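Local coordinates for protein salicylate 5-hydroxylase, large oxygenase component (Ralstonia sp., PDB 7C8Z) that hydroxylates salicylate at C5 to give gentisate, as the large, iron- and Rieske-cluster-bearing oxygenase component of a multicomponent NADH-dependent enzyme, at residues Val193-Phe196 and Glu197-Leu200. Numbering follows the deposited sequence.
Sequences VEPF and EEFL
Glu194 reaches over the start of the helix to Phe199, and its side chain can be followed outward atom by atom. From CB, CG sits between the backbone N and the carbonyl carbon (chi1 48°), and with the chain extended beyond it this torsion brings the carboxylate to the edge of Phe199. Glu194 CG comes 4.0 Å from Phe199 CB, and Glu194 CD meets the ring at its edge, in the ring plane, the two side chains crossing at about a right angle. Of the two oxygens, Glu194 OE2 approaches Phe199 CD1 at 3.7 Å near the ring plane, while OE1 turns to the backbone around Glu198 O and Phe199 CA. The acid thus meets a C-H edge and not the pi face; carboxylate and ring planes stand 75° apart. A weak, long ion pair with Arg272 also engages OE2.

Pro195 occupies the N-cap position, and its carbonyl O accepts the Phe199 N-H at an N to O distance of 2.7 Å. One residue on, Leu200 N donates to Phe196 O at 3.0 Å. On the outer side, the Pro195 ring and the Glu198 chain run next to each other in one direction, with Pro195 CD 3.9 Å from Glu198 OE2.

Facing inward, the Phe196 ring takes Leu200 CG off-centre on one face, while Leu200 CD1 touches Phe196 CZ at 3.6 Å. Trp68 meets both Phe196 and Phe199 edge-to-face, and Phe186 and Phe208 add further rings around Phe196. This is the first turn of an amphipathic alpha-helix with proline at the N-cap position; it follows the loop after strand 184-188 and sets Phe196 against Ala179 of strand 175-181 in this ring-hydroxylating oxygenase alpha subunit.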
# COMPACT_ATOMS: atom_id res chain seq x y z
N VAL A 193 9.46 20.31 -33.07
CA VAL A 193 10.36 19.17 -33.02
C VAL A 193 10.80 18.81 -34.43
O VAL A 193 10.03 18.96 -35.39
CB VAL A 193 9.68 17.97 -32.32
CG1 VAL A 193 8.44 17.54 -33.09
CG2 VAL A 193 10.64 16.81 -32.15
N GLU A 194 12.05 18.38 -34.56
CA GLU A 194 12.60 17.87 -35.81
C GLU A 194 11.67 16.79 -36.36
O GLU A 194 10.97 16.13 -35.58
CB GLU A 194 14.00 17.32 -35.58
CG GLU A 194 14.08 16.39 -34.38
CD GLU A 194 15.48 16.24 -33.83
OE1 GLU A 194 16.41 15.98 -34.63
OE2 GLU A 194 15.66 16.37 -32.60
N PRO A 195 11.60 16.60 -37.67
CA PRO A 195 10.80 15.50 -38.22
C PRO A 195 11.26 14.15 -37.67
O PRO A 195 12.40 13.98 -37.24
CB PRO A 195 11.04 15.60 -39.73
CG PRO A 195 11.44 17.01 -39.96
CD PRO A 195 12.16 17.46 -38.73
N PHE A 196 10.32 13.20 -37.68
CA PHE A 196 10.58 11.88 -37.11
C PHE A 196 11.79 11.22 -37.75
O PHE A 196 12.62 10.61 -37.06
CB PHE A 196 9.33 11.01 -37.28
CG PHE A 196 9.45 9.65 -36.66
CD1 PHE A 196 9.41 9.49 -35.28
CD2 PHE A 196 9.60 8.52 -37.46
CE1 PHE A 196 9.52 8.23 -34.72
CE2 PHE A 196 9.70 7.26 -36.89
CZ PHE A 196 9.67 7.12 -35.52
N GLU A 197 11.91 11.33 -39.08
CA GLU A 197 13.03 10.71 -39.79
C GLU A 197 14.36 11.31 -39.36
O GLU A 197 15.32 10.59 -39.09
CB GLU A 197 12.82 10.86 -41.30
CG GLU A 197 11.57 10.15 -41.83
CD GLU A 197 10.28 10.93 -41.58
OE1 GLU A 197 10.38 12.15 -41.32
OE2 GLU A 197 9.19 10.33 -41.64
N GLU A 198 14.43 12.64 -39.28
CA GLU A 198 15.65 13.28 -38.80
C GLU A 198 15.85 13.05 -37.31
O GLU A 198 16.99 13.07 -36.82
CB GLU A 198 15.61 14.78 -39.10
CG GLU A 198 15.71 15.12 -40.58
CD GLU A 198 15.45 16.58 -40.86
OE1 GLU A 198 14.86 16.89 -41.91
OE2 GLU A 198 15.83 17.42 -40.02
N PHE A 199 14.76 12.83 -36.57
CA PHE A 199 14.89 12.47 -35.16
C PHE A 199 15.60 11.14 -35.00
O PHE A 199 16.45 10.98 -34.12
CB PHE A 199 13.51 12.42 -34.50
CG PHE A 199 13.54 12.15 -33.02
CD1 PHE A 199 14.05 13.09 -32.14
CD2 PHE A 199 13.03 10.97 -32.50
CE1 PHE A 199 14.07 12.85 -30.77
CE2 PHE A 199 13.04 10.72 -31.14
CZ PHE A 199 13.57 11.66 -30.27
N LEU A 200 15.28 10.17 -35.86
CA LEU A 200 15.91 8.86 -35.74
C LEU A 200 17.27 8.79 -36.41
O LEU A 200 18.13 8.03 -35.96
CB LEU A 200 15.00 7.78 -36.34
CG LEU A 200 13.74 7.44 -35.55
CD1 LEU A 200 13.07 6.23 -36.17
CD2 LEU A 200 14.08 7.20 -34.09